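Local coordinates for protein methylornithine synthase PylB (Methanosarcina barkeri, PDB 3T7V) that isomerises L-lysine to (3R)-3-methyl-D-ornithine by a radical mechanism that uses a [4Fe-4S] cluster and S-adenosylmethionine, a step in pyrrolysine biosynthesis, at residues F64-T69 with D112-E117; S68-N73 with R88-M93; R127-V132 with L155-E160; S277-G282 with G309-D314. All coordinates share one frame; numbering follows the deposited sequence.

Contact 1. Residues F64-T69 with D112-E117. With MD0 (5-amino-D-isoleucine), chain D; SAM (S-adenosylmethionine), chain C.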
# COMPACT_ATOMS: atom_id res chain seq x y z
N PHE A 64 -10.27 -2.02 0.02
CA PHE A 64 -9.90 -0.74 0.62
C PHE A 64 -11.15 -0.00 1.03
O PHE A 64 -12.02 0.34 0.19
CB PHE A 64 -9.18 0.06 -0.49
CG PHE A 64 -8.71 1.42 -0.00
CD1 PHE A 64 -7.79 1.47 1.04
CD2 PHE A 64 -9.18 2.61 -0.55
CE1 PHE A 64 -7.33 2.68 1.55
CE2 PHE A 64 -8.72 3.85 -0.04
CZ PHE A 64 -7.81 3.86 1.00
N ILE A 65 -11.25 0.31 2.31
CA ILE A 65 -12.39 1.06 2.90
C ILE A 65 -11.88 2.32 3.53
O ILE A 65 -11.37 2.32 4.68
CB ILE A 65 -13.15 0.23 3.94
CG1 ILE A 65 -13.64 -1.13 3.32
CG2 ILE A 65 -14.37 1.04 4.46
CD1 ILE A 65 -14.35 -1.98 4.37
N TYR A 66 -12.02 3.41 2.77
CA TYR A 66 -11.57 4.74 3.24
C TYR A 66 -12.78 5.31 3.98
O TYR A 66 -13.73 5.80 3.37
CB TYR A 66 -11.21 5.55 2.00
CG TYR A 66 -10.35 6.78 2.24
CD1 TYR A 66 -9.98 7.24 3.48
CD2 TYR A 66 -9.93 7.49 1.12
CE1 TYR A 66 -9.13 8.32 3.64
CE2 TYR A 66 -9.10 8.60 1.26
CZ TYR A 66 -8.74 9.00 2.52
OH TYR A 66 -7.93 10.13 2.56
N PHE A 67 -12.78 5.13 5.32
CA PHE A 67 -14.01 5.36 6.11
C PHE A 67 -14.17 6.79 6.64
O PHE A 67 -15.23 7.16 7.08
CB PHE A 67 -14.14 4.35 7.29
CG PHE A 67 -13.06 4.42 8.32
CD1 PHE A 67 -11.97 3.62 8.19
CD2 PHE A 67 -13.13 5.29 9.40
CE1 PHE A 67 -10.94 3.67 9.10
CE2 PHE A 67 -12.11 5.40 10.34
CZ PHE A 67 -10.98 4.55 10.20
N SER A 68 -13.10 7.58 6.51
CA SER A 68 -13.18 9.01 6.82
C SER A 68 -12.11 9.74 6.06
O SER A 68 -10.93 9.36 6.12
CB SER A 68 -13.00 9.28 8.31
OG SER A 68 -13.02 10.73 8.46
N THR A 69 -12.52 10.79 5.31
CA THR A 69 -11.56 11.56 4.53
C THR A 69 -11.23 12.87 5.17
O THR A 69 -10.68 13.75 4.53
CB THR A 69 -11.98 11.75 3.09
OG1 THR A 69 -13.22 12.45 3.11
CG2 THR A 69 -12.20 10.36 2.38
N ASP A 112 -8.64 -3.32 4.27
CA ASP A 112 -7.84 -2.15 4.79
C ASP A 112 -8.70 -1.00 5.22
O ASP A 112 -9.39 -0.43 4.33
CB ASP A 112 -6.81 -1.77 3.72
CG ASP A 112 -5.97 -0.59 4.05
OD1 ASP A 112 -6.03 -0.01 5.17
OD2 ASP A 112 -5.15 -0.19 3.16
N LEU A 113 -8.83 -0.78 6.51
CA LEU A 113 -9.70 0.32 7.05
C LEU A 113 -8.76 1.54 7.17
O LEU A 113 -7.80 1.53 7.96
CB LEU A 113 -10.20 -0.05 8.46
CG LEU A 113 -11.05 -1.31 8.52
CD1 LEU A 113 -11.35 -1.59 9.98
CD2 LEU A 113 -12.26 -1.11 7.64
N THR A 114 -8.99 2.53 6.32
CA THR A 114 -8.12 3.68 6.20
C THR A 114 -8.86 4.96 6.52
O THR A 114 -10.04 5.14 6.17
CB THR A 114 -7.58 3.75 4.75
OG1 THR A 114 -6.69 2.64 4.54
CG2 THR A 114 -6.73 5.05 4.48
N MET A 115 -8.15 5.90 7.17
CA MET A 115 -8.69 7.24 7.36
C MET A 115 -7.56 8.23 7.23
O MET A 115 -6.38 7.94 7.41
CB MET A 115 -9.42 7.43 8.73
CG MET A 115 -8.50 7.03 9.91
SD MET A 115 -9.34 7.56 11.44
CE MET A 115 -8.23 6.85 12.64
N GLY A 116 -7.96 9.48 6.96
CA GLY A 116 -7.06 10.60 7.33
C GLY A 116 -6.92 10.66 8.85
O GLY A 116 -7.62 9.88 9.55
N GLU A 117 -6.05 11.50 9.37
CA GLU A 117 -5.96 11.66 10.82
C GLU A 117 -7.16 12.52 11.20
O GLU A 117 -7.05 13.72 11.38
CB GLU A 117 -4.63 12.28 11.22
CG GLU A 117 -3.44 11.36 10.89
CD GLU A 117 -2.25 11.59 11.81
OE1 GLU A 117 -2.32 12.38 12.76
OE2 GLU A 117 -1.23 10.87 11.51
C MD0 D . -3.96 1.41 -1.92
N MD0 D . -5.60 3.19 -2.12
O MD0 D . -3.72 0.26 -1.48
CA MD0 D . -4.93 2.28 -1.19
CB MD0 D . -4.21 3.09 -0.07
CD MD0 D . -3.42 2.72 2.36
NE MD0 D . -2.98 1.69 3.29
CG MD0 D . -3.70 2.09 1.00
CG2 MD0 D . -3.03 3.96 -0.58
OXT MD0 D . -3.42 1.87 -2.93
N SAM C . -3.60 9.22 6.76
CA SAM C . -2.90 8.05 6.98
C SAM C . -1.47 8.11 6.62
O SAM C . -1.00 9.13 6.08
OXT SAM C . -0.73 7.13 7.01
CB SAM C . -3.17 7.09 6.05
CG SAM C . -3.33 7.41 4.62
SD SAM C . -2.23 6.39 3.55
CE SAM C . -3.42 5.45 2.63
C5' SAM C . -1.73 7.59 2.33
C4' SAM C . -0.56 7.27 1.75
O4' SAM C . -1.32 7.28 0.38
C3' SAM C . 0.46 8.12 1.90
O3' SAM C . 1.16 7.21 2.76
C2' SAM C . 0.96 7.87 0.47
O2' SAM C . 1.98 6.83 0.38
C1' SAM C . -0.21 7.57 -0.48
N9 SAM C . -0.62 8.83 -1.20
C8 SAM C . -1.23 9.96 -0.73
N7 SAM C . -1.34 10.84 -1.71
C5 SAM C . -0.81 10.27 -2.84
C6 SAM C . -0.58 10.76 -4.14
N6 SAM C . -0.94 11.99 -4.52
N1 SAM C . -0.06 9.93 -5.05
C2 SAM C . 0.34 8.66 -4.72
N3 SAM C . 0.25 8.20 -3.45
C4 SAM C . -0.35 9.02 -2.53
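Asp112 to Met115 run beside Phe64 to Ser68 as parallel neighbours in the TIM-barrel sheet of the radical SAM core. The first rung is set by Asp112 O, which takes the N-H of Ile65 at 2.8 Å. The Asp112 carboxylate lies next to the Phe64 ring and points the same way, with OD2 at the ring edge and the two planes 73° apart. OD2 accepts from NE of the bound 5-amino-D-isoleucine at 2.9 Å, while OD1 is held by Ser146 OG. Leu113 faces the other side of the sheet, where its CD2 meets Ile65 CD1 and its CB meets Phe67 CE1. Thr114 N gives a nearly straight bond to Ile65 O (177°), and Thr114 O receives Phe67 N. The Thr114 side chain turns back to the ligand face: OG1 comes within 3.1 Å of Phe64 CE1, and CG2 packs on the methyl CE of S-adenosylmethionine. One face of the Phe64 ring carries CA of the ligand. Met115 CB lies over a face of the Phe67 ring, which chi1 of 62° swings from its strand across to the neighbour; Met115 SD approaches the same ring obliquely, a Met-aromatic contact. Gly116 N donates to Ser68 O at 3.1 Å and also lies in the plane of the Tyr66 ring, at its edge, 3.7 Å from CE1.

Contact 2. Residues S68-N73 with R88-M93. With SF4 (iron/sulfur cluster), chain B.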
# COMPACT_ATOMS: atom_id res chain seq x y z
N SER A 68 -13.10 7.58 6.51
CA SER A 68 -13.18 9.01 6.82
C SER A 68 -12.11 9.74 6.06
O SER A 68 -10.93 9.36 6.12
CB SER A 68 -13.00 9.28 8.31
OG SER A 68 -13.02 10.73 8.46
N THR A 69 -12.52 10.79 5.31
CA THR A 69 -11.56 11.56 4.53
C THR A 69 -11.23 12.87 5.17
O THR A 69 -10.68 13.75 4.53
CB THR A 69 -11.98 11.75 3.09
OG1 THR A 69 -13.22 12.45 3.11
CG2 THR A 69 -12.20 10.36 2.38
N TYR A 70 -11.51 13.00 6.47
CA TYR A 70 -11.00 14.12 7.24
C TYR A 70 -9.59 13.90 7.71
O TYR A 70 -9.26 12.83 8.19
CB TYR A 70 -11.90 14.35 8.47
CG TYR A 70 -13.23 14.92 8.09
CD1 TYR A 70 -14.28 14.07 7.72
CD2 TYR A 70 -13.43 16.28 8.08
CE1 TYR A 70 -15.50 14.59 7.32
CE2 TYR A 70 -14.70 16.79 7.68
CZ TYR A 70 -15.69 15.90 7.32
OH TYR A 70 -16.92 16.44 6.93
N CYS A 71 -8.76 14.93 7.61
CA CYS A 71 -7.36 14.84 8.09
C CYS A 71 -6.92 16.14 8.70
O CYS A 71 -7.16 17.20 8.12
CB CYS A 71 -6.47 14.47 6.96
SG CYS A 71 -4.82 13.98 7.64
N LYS A 72 -6.20 16.04 9.81
CA LYS A 72 -5.62 17.22 10.45
C LYS A 72 -4.18 17.55 9.97
O LYS A 72 -3.61 18.56 10.36
CB LYS A 72 -5.71 17.06 11.99
CG LYS A 72 -4.82 15.96 12.56
CD LYS A 72 -5.42 15.61 14.00
CE LYS A 72 -4.57 14.51 14.65
NZ LYS A 72 -3.32 15.12 15.11
N ASN A 73 -3.58 16.64 9.22
CA ASN A 73 -2.17 16.81 8.78
C ASN A 73 -2.10 17.58 7.44
O ASN A 73 -3.14 17.82 6.77
CB ASN A 73 -1.48 15.44 8.60
CG ASN A 73 -0.99 14.83 9.88
OD1 ASN A 73 -0.57 13.61 9.86
ND2 ASN A 73 -0.90 15.62 10.93
N ARG A 88 -15.53 16.14 1.89
CA ARG A 88 -15.03 15.17 2.87
C ARG A 88 -16.22 14.45 3.48
O ARG A 88 -17.32 15.00 3.60
CB ARG A 88 -14.34 15.86 4.02
CG ARG A 88 -13.01 16.44 3.47
CD ARG A 88 -12.21 17.03 4.54
NE ARG A 88 -11.17 17.91 4.06
CZ ARG A 88 -9.89 17.54 3.94
NH1 ARG A 88 -9.45 16.30 4.23
NH2 ARG A 88 -9.00 18.45 3.56
N TYR A 89 -16.02 13.16 3.78
CA TYR A 89 -17.09 12.37 4.36
C TYR A 89 -16.59 11.57 5.53
O TYR A 89 -15.37 11.31 5.64
CB TYR A 89 -17.73 11.46 3.27
CG TYR A 89 -16.81 10.36 2.72
CD1 TYR A 89 -16.15 10.50 1.50
CD2 TYR A 89 -16.63 9.14 3.45
CE1 TYR A 89 -15.34 9.49 0.99
CE2 TYR A 89 -15.76 8.12 2.96
CZ TYR A 89 -15.18 8.30 1.73
OH TYR A 89 -14.35 7.29 1.27
N ARG A 90 -17.51 11.08 6.34
CA ARG A 90 -17.17 10.22 7.51
C ARG A 90 -18.30 9.22 7.58
O ARG A 90 -19.46 9.58 7.84
CB ARG A 90 -17.08 11.07 8.76
CG ARG A 90 -16.74 10.26 10.00
CD ARG A 90 -16.70 11.14 11.26
NE ARG A 90 -15.66 12.21 11.18
CZ ARG A 90 -15.86 13.53 11.12
NH1 ARG A 90 -17.13 14.07 10.96
NH2 ARG A 90 -14.86 14.33 11.21
N LEU A 91 -18.03 7.97 7.23
CA LEU A 91 -19.11 6.93 7.16
C LEU A 91 -19.73 6.79 8.55
O LEU A 91 -19.06 6.77 9.60
CB LEU A 91 -18.55 5.58 6.77
CG LEU A 91 -17.88 5.55 5.39
CD1 LEU A 91 -17.43 4.13 5.13
CD2 LEU A 91 -18.86 6.05 4.27
N THR A 92 -21.09 6.71 8.57
CA THR A 92 -21.75 6.39 9.80
C THR A 92 -21.66 4.86 10.10
O THR A 92 -21.29 4.10 9.19
CB THR A 92 -23.27 6.72 9.71
OG1 THR A 92 -23.82 5.87 8.68
CG2 THR A 92 -23.48 8.18 9.42
N MET A 93 -22.03 4.45 11.33
CA MET A 93 -22.03 3.03 11.64
C MET A 93 -22.91 2.26 10.69
O MET A 93 -22.55 1.14 10.29
CB MET A 93 -22.49 2.83 13.10
CG MET A 93 -22.29 1.39 13.57
SD MET A 93 -20.55 0.84 13.29
CE MET A 93 -19.49 2.28 13.60
FE1 SF4 B . -2.52 10.56 5.41
FE2 SF4 B . -3.57 13.08 5.95
FE3 SF4 B . -3.09 12.46 3.40
FE4 SF4 B . -1.06 12.93 5.03
S1 SF4 B . -2.64 14.45 4.45
S2 SF4 B . -1.24 11.19 3.58
S3 SF4 B . -1.76 12.11 7.00
S4 SF4 B . -4.61 11.47 4.70
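With chi1 at 61°, Thr69 tucks OG1 between its own backbone N and carbonyl carbon, where it accepts the N-H of Tyr89 at 3.0 Å; the same torsion leaves CG2 over a face of the Tyr89 ring, 3.9 Å from its centroid. Arg88 is extended from CG to NE and brings NH1 to Thr69 O at 2.8 Å, a bond lying in both the carbonyl and the guanidinium plane. Thr69 N in turn donates to Tyr89 O at 2.9 Å, so Thr69 is gripped through its N, O and OG1. The Tyr70 ring is sandwiched. Arg88 CB presses on one face at 3.7 Å from the centroid, and on the opposite face the Arg90 guanidinium lies flat in a cation-pi stack, centres 4.2 Å apart and planes 13° from parallel. A bend at chi3 folds the end of Arg90 over the ring, and Asp118 pairs with its NE in a salt bridge. Arg88 also donates to the backbone carbonyls of Tyr80, Asn81 and Asn84, drawing the intervening loop together. One residue beyond Tyr70, Cys71 SG binds iron FE2 of the cluster at 2.3 Å and accepts the N-H of Asn73. The contact joins the two ends of the longer loop that carries Cys71, Cys75 and Cys78, the CxxxCxxC cluster-binding motif characteristic of radical SAM enzymes.

Contact 3. Residues R127-V132 with L155-E160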
# COMPACT_ATOMS: atom_id res chain seq x y z
N ARG A 127 -13.42 5.51 19.83
CA ARG A 127 -14.35 5.44 18.69
C ARG A 127 -13.72 4.62 17.54
O ARG A 127 -14.43 3.91 16.84
CB ARG A 127 -14.55 6.87 18.13
CG ARG A 127 -15.33 7.76 19.06
CD ARG A 127 -15.21 9.28 18.70
NE ARG A 127 -16.07 10.04 19.61
CZ ARG A 127 -15.97 11.34 19.73
NH1 ARG A 127 -15.06 12.04 19.09
NH2 ARG A 127 -16.86 12.00 20.50
N PHE A 128 -12.39 4.72 17.37
CA PHE A 128 -11.73 3.93 16.33
C PHE A 128 -11.67 2.47 16.77
O PHE A 128 -11.83 1.57 15.94
CB PHE A 128 -10.34 4.52 16.09
CG PHE A 128 -9.54 3.68 15.15
CD1 PHE A 128 -9.92 3.52 13.81
CD2 PHE A 128 -8.44 2.96 15.64
CE1 PHE A 128 -9.20 2.69 12.89
CE2 PHE A 128 -7.72 2.17 14.75
CZ PHE A 128 -8.10 2.01 13.39
N VAL A 129 -11.32 2.23 18.03
CA VAL A 129 -11.25 0.83 18.56
C VAL A 129 -12.63 0.17 18.38
O VAL A 129 -12.69 -1.01 17.96
CB VAL A 129 -10.82 0.87 20.05
CG1 VAL A 129 -10.83 -0.58 20.59
CG2 VAL A 129 -9.39 1.47 20.15
N GLU A 130 -13.73 0.90 18.60
CA GLU A 130 -15.06 0.29 18.45
C GLU A 130 -15.32 -0.00 16.98
O GLU A 130 -15.97 -1.01 16.64
CB GLU A 130 -16.14 1.26 19.04
CG GLU A 130 -17.59 0.71 19.02
CD GLU A 130 -18.55 1.50 19.93
OE1 GLU A 130 -19.78 1.26 19.85
OE2 GLU A 130 -18.08 2.35 20.74
N LEU A 131 -14.85 0.89 16.11
CA LEU A 131 -15.00 0.64 14.65
C LEU A 131 -14.23 -0.66 14.26
O LEU A 131 -14.77 -1.55 13.52
CB LEU A 131 -14.51 1.85 13.79
CG LEU A 131 -14.70 1.71 12.29
CD1 LEU A 131 -14.58 3.17 11.77
CD2 LEU A 131 -13.62 0.87 11.73
N VAL A 132 -13.01 -0.84 14.70
CA VAL A 132 -12.35 -2.10 14.38
C VAL A 132 -13.08 -3.32 14.94
O VAL A 132 -13.24 -4.32 14.22
CB VAL A 132 -10.90 -2.05 14.98
CG1 VAL A 132 -10.18 -3.40 14.81
CG2 VAL A 132 -10.07 -0.95 14.29
N LEU A 155 -3.10 1.66 19.43
CA LEU A 155 -2.61 0.51 18.64
C LEU A 155 -2.83 -0.80 19.40
O LEU A 155 -3.21 -1.85 18.85
CB LEU A 155 -1.11 0.68 18.23
CG LEU A 155 -0.90 1.78 17.16
CD1 LEU A 155 0.64 1.90 17.03
CD2 LEU A 155 -1.60 1.38 15.83
N LEU A 156 -2.52 -0.76 20.71
CA LEU A 156 -2.65 -1.97 21.53
C LEU A 156 -4.12 -2.39 21.67
O LEU A 156 -4.45 -3.59 21.49
CB LEU A 156 -1.97 -1.58 22.87
CG LEU A 156 -2.09 -2.33 24.09
CD1 LEU A 156 -1.01 -1.72 25.03
CD2 LEU A 156 -3.49 -2.35 24.64
N LYS A 157 -5.03 -1.42 21.81
CA LYS A 157 -6.45 -1.76 21.92
C LYS A 157 -7.01 -2.29 20.60
O LYS A 157 -7.86 -3.23 20.59
CB LYS A 157 -7.24 -0.58 22.41
CG LYS A 157 -6.96 -0.29 23.90
CD LYS A 157 -7.65 1.03 24.20
CE LYS A 157 -7.67 1.21 25.68
NZ LYS A 157 -7.40 2.66 25.90
N ALA A 158 -6.55 -1.70 19.50
CA ALA A 158 -7.05 -2.18 18.21
C ALA A 158 -6.57 -3.58 17.87
O ALA A 158 -7.31 -4.34 17.26
CB ALA A 158 -6.71 -1.21 17.11
N ARG A 159 -5.37 -3.93 18.33
CA ARG A 159 -4.83 -5.30 18.20
C ARG A 159 -5.73 -6.29 18.94
O ARG A 159 -6.11 -7.34 18.42
CB ARG A 159 -3.40 -5.35 18.67
CG ARG A 159 -2.79 -6.77 18.60
CD ARG A 159 -2.69 -7.31 17.19
NE ARG A 159 -2.13 -8.64 17.23
CZ ARG A 159 -2.07 -9.44 16.17
NH1 ARG A 159 -2.47 -9.01 14.97
NH2 ARG A 159 -1.51 -10.62 16.31
N GLU A 160 -6.11 -5.91 20.15
CA GLU A 160 -6.98 -6.80 20.96
C GLU A 160 -8.37 -7.02 20.34
O GLU A 160 -8.95 -8.10 20.48
CB GLU A 160 -7.04 -6.23 22.39
CG GLU A 160 -7.68 -7.19 23.38
CD GLU A 160 -6.98 -8.56 23.62
OE1 GLU A 160 -5.73 -8.79 23.47
OE2 GLU A 160 -7.76 -9.42 24.05
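Val129 meets Lys157 where helices 126-139 and 152-160 run side by side, their axes 8.9 Å apart and 20° from parallel in these segments. Val129 CB points at the neighbouring helix and splits into two methyl groups that both find Lys157. CG1, anti to the backbone N (chi1 177°), rests 4.0 Å from Lys157 CB and equally near Lys157 O. CG2, anti to the carbonyl carbon, makes the closer touch, 3.7 Å from the same CB, and also reaches the backbone N of Ala158. The valine thus sits against the backbone and first side-chain carbon of Lys157, whose aliphatic chain crosses it obliquely before its end leads away. One turn further on, Val132 also points across: CG1 lies 3.9 Å from Ala158 O, and CG2 is directed more loosely at the methyl of Ala158. That small methyl, CB, is approached obliquely by Phe128 CE2 at 4.2 Å. Val132 CG2 also lies over a face of the Phe128 ring, so the two residues cover each other within their own helix. Phe128 and Val132 both continue inward to Ile145 of strand 143-146, and Phe128 also touches Phe67 of strand 58-68. The interface is small, 196 Å² in all, built by van der Waals packing of side-chain carbons on each other and on the backbone; CA of Val129 and CA of Ala158 are 5.2 Å apart, consistent with the small side chain there. Successive, nearly parallel helices packed side by side around a parallel sheet, with strand 143-146 between them in the chain, form the outer layer of a TIM-barrel fold.

Contact 4. Residues S277-G282 with G309-D314. With MD0 (5-amino-D-isoleucine), chain D; SAM (S-adenosylmethionine), chain C.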
# COMPACT_ATOMS: atom_id res chain seq x y z
N SER A 277 -1.39 -1.85 -6.69
CA SER A 277 -2.51 -0.95 -6.36
C SER A 277 -3.32 -0.52 -7.58
O SER A 277 -2.75 -0.06 -8.57
CB SER A 277 -1.98 0.32 -5.67
OG SER A 277 -3.07 1.24 -5.45
N LEU A 278 -4.64 -0.64 -7.49
CA LEU A 278 -5.52 -0.16 -8.59
C LEU A 278 -5.62 1.39 -8.56
O LEU A 278 -6.12 2.00 -9.49
CB LEU A 278 -6.92 -0.68 -8.35
CG LEU A 278 -7.15 -2.20 -8.38
CD1 LEU A 278 -8.65 -2.54 -8.47
CD2 LEU A 278 -6.41 -2.90 -9.48
N ASP A 279 -5.15 2.02 -7.46
CA ASP A 279 -5.37 3.45 -7.29
C ASP A 279 -4.54 4.32 -8.27
O ASP A 279 -4.86 5.50 -8.49
CB ASP A 279 -4.96 3.82 -5.84
CG ASP A 279 -5.68 5.02 -5.27
OD1 ASP A 279 -6.77 5.43 -5.72
OD2 ASP A 279 -5.15 5.48 -4.21
N LEU A 280 -3.51 3.72 -8.86
CA LEU A 280 -2.57 4.50 -9.67
C LEU A 280 -2.87 4.45 -11.19
O LEU A 280 -2.71 5.46 -11.89
CB LEU A 280 -1.17 3.93 -9.47
CG LEU A 280 -0.94 3.97 -7.93
CD1 LEU A 280 -0.00 2.92 -7.45
CD2 LEU A 280 -0.74 5.42 -7.46
N GLU A 281 -3.31 3.28 -11.69
CA GLU A 281 -3.50 3.03 -13.13
C GLU A 281 -4.63 2.01 -13.37
O GLU A 281 -4.82 1.48 -14.49
CB GLU A 281 -2.15 2.59 -13.77
CG GLU A 281 -1.16 3.70 -14.12
CD GLU A 281 0.01 3.20 -15.01
OE1 GLU A 281 0.69 2.17 -14.71
OE2 GLU A 281 0.25 3.85 -16.06
N GLY A 282 -5.39 1.69 -12.31
CA GLY A 282 -6.52 0.74 -12.42
C GLY A 282 -6.09 -0.69 -12.75
O GLY A 282 -4.99 -1.09 -12.51
N GLY A 309 -10.60 6.23 -3.36
CA GLY A 309 -9.19 5.80 -3.17
C GLY A 309 -8.45 7.00 -2.56
O GLY A 309 -9.04 7.97 -2.08
N VAL A 310 -7.14 6.97 -2.64
CA VAL A 310 -6.29 8.09 -2.10
C VAL A 310 -5.69 8.91 -3.24
O VAL A 310 -5.81 10.17 -3.22
CB VAL A 310 -5.15 7.57 -1.17
CG1 VAL A 310 -4.36 8.78 -0.63
CG2 VAL A 310 -5.81 6.78 -0.02
N ALA A 311 -5.09 8.25 -4.20
CA ALA A 311 -4.53 8.94 -5.38
C ALA A 311 -5.62 9.18 -6.42
O ALA A 311 -5.56 10.18 -7.18
CB ALA A 311 -3.35 8.17 -5.92
N ASN A 312 -6.58 8.23 -6.54
CA ASN A 312 -7.79 8.47 -7.38
C ASN A 312 -7.42 8.78 -8.84
O ASN A 312 -7.85 9.78 -9.37
CB ASN A 312 -8.74 9.54 -6.77
CG ASN A 312 -9.28 9.13 -5.43
OD1 ASN A 312 -9.00 9.79 -4.40
ND2 ASN A 312 -9.97 8.04 -5.41
N TYR A 313 -6.67 7.86 -9.48
CA TYR A 313 -6.31 8.08 -10.90
C TYR A 313 -7.56 8.23 -11.78
O TYR A 313 -7.49 8.91 -12.83
CB TYR A 313 -5.44 6.94 -11.45
CG TYR A 313 -6.29 5.81 -12.01
CD1 TYR A 313 -6.51 5.73 -13.41
CD2 TYR A 313 -6.91 4.86 -11.18
CE1 TYR A 313 -7.35 4.75 -13.93
CE2 TYR A 313 -7.73 3.87 -11.70
CZ TYR A 313 -7.98 3.85 -13.07
OH TYR A 313 -8.82 2.89 -13.58
N ASP A 314 -8.68 7.62 -11.35
CA ASP A 314 -9.94 7.55 -12.05
C ASP A 314 -10.97 8.59 -11.62
O ASP A 314 -12.15 8.42 -11.91
CB ASP A 314 -10.49 6.11 -11.93
CG ASP A 314 -10.55 5.59 -10.46
OD1 ASP A 314 -10.05 6.28 -9.51
OD2 ASP A 314 -11.00 4.45 -10.30
C MD0 D . -3.96 1.41 -1.92
N MD0 D . -5.60 3.19 -2.12
O MD0 D . -3.72 0.26 -1.48
CA MD0 D . -4.93 2.28 -1.19
CB MD0 D . -4.21 3.09 -0.07
CD MD0 D . -3.42 2.72 2.36
NE MD0 D . -2.98 1.69 3.29
CG MD0 D . -3.70 2.09 1.00
CG2 MD0 D . -3.03 3.96 -0.58
OXT MD0 D . -3.42 1.87 -2.93
N SAM C . -3.60 9.22 6.76
CA SAM C . -2.90 8.05 6.98
C SAM C . -1.47 8.11 6.62
O SAM C . -1.00 9.13 6.08
OXT SAM C . -0.73 7.13 7.01
CB SAM C . -3.17 7.09 6.05
CG SAM C . -3.33 7.41 4.62
SD SAM C . -2.23 6.39 3.55
CE SAM C . -3.42 5.45 2.63
C5' SAM C . -1.73 7.59 2.33
C4' SAM C . -0.56 7.27 1.75
O4' SAM C . -1.32 7.28 0.38
C3' SAM C . 0.46 8.12 1.90
O3' SAM C . 1.16 7.21 2.76
C2' SAM C . 0.96 7.87 0.47
O2' SAM C . 1.98 6.83 0.38
C1' SAM C . -0.21 7.57 -0.48
N9 SAM C . -0.62 8.83 -1.20
C8 SAM C . -1.23 9.96 -0.73
N7 SAM C . -1.34 10.84 -1.71
C5 SAM C . -0.81 10.27 -2.84
C6 SAM C . -0.58 10.76 -4.14
N6 SAM C . -0.94 11.99 -4.52
N1 SAM C . -0.06 9.93 -5.05
C2 SAM C . 0.34 8.66 -4.72
N3 SAM C . 0.25 8.20 -3.45
C4 SAM C . -0.35 9.02 -2.53
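Asp279 reaches with its carboxylate into the bend formed by Val310, Ala311 and Asn312 and takes three backbone N-H groups in the tight, buried part of the contact. OD2 accepts from Ala311 N at 2.8 Å and from Val310 N at 2.9 Å, the two arriving from opposite faces of the carboxylate plane, with Val310 close to that plane on the syn side. OD1 takes Asn312 N from well above the plane, at 2.9 Å, and has a second partner in Arg322. The Asp279 backbone adds a fourth bond, its O accepting Tyr313 N at 3.1 Å. Beside this knot Val310 CG1 packs on C8 of S-adenosylmethionine, 3.3 Å away, while Leu280 CD2 only grazes Ala311 CB. Close packing reaches the surface at Tyr313: chi1 of 88° lays its ring against the turn of helix 278-291, with Gly282 N and the carbonyl carbon of Glu281 over one face and Asp314 CB over the other. The loose side is Glu281, exposed, its side chain pointing away to a salt bridge with Arg289. On the inner side Ser277, the N-cap of that helix, accepts Asp279 N and donates through OG to OXT of 5-amino-D-isoleucine at 2.6 Å. Asp279 OD2 also receives a weak bond from the ligand amino group at 3.1 Å. These bonds are consistent with recognition of the ligand's carboxylate by Ser277 and, more weakly, of its amino group by Asp279, whose carboxylate is oriented by the loop lining the S-adenosylmethionine pocket.

In the fold
After the N-terminal helices, strand 58-68 is the first strand and serves two contacts. Contact 2 closes the short cluster-binding loop before helix 93-103; it nests inside contact 1, which shares Ser68 and Thr69 and closes the longer excursion to the next strand, 110-115. Contact 3 follows in series, closing the segment from helix 126-139 through strand 143-146 to helix 152-160; its Leu131 packs on Phe67 and Leu113 of contact 1. Contact 4 comes last, about 27 Å from contact 3 between centres, and joins helix 278-291 to the loop after strand 296-300. Its Gly309 and Val310 return to Phe64 and Tyr66, and contacts 1 and 4 both border the two bound small molecules.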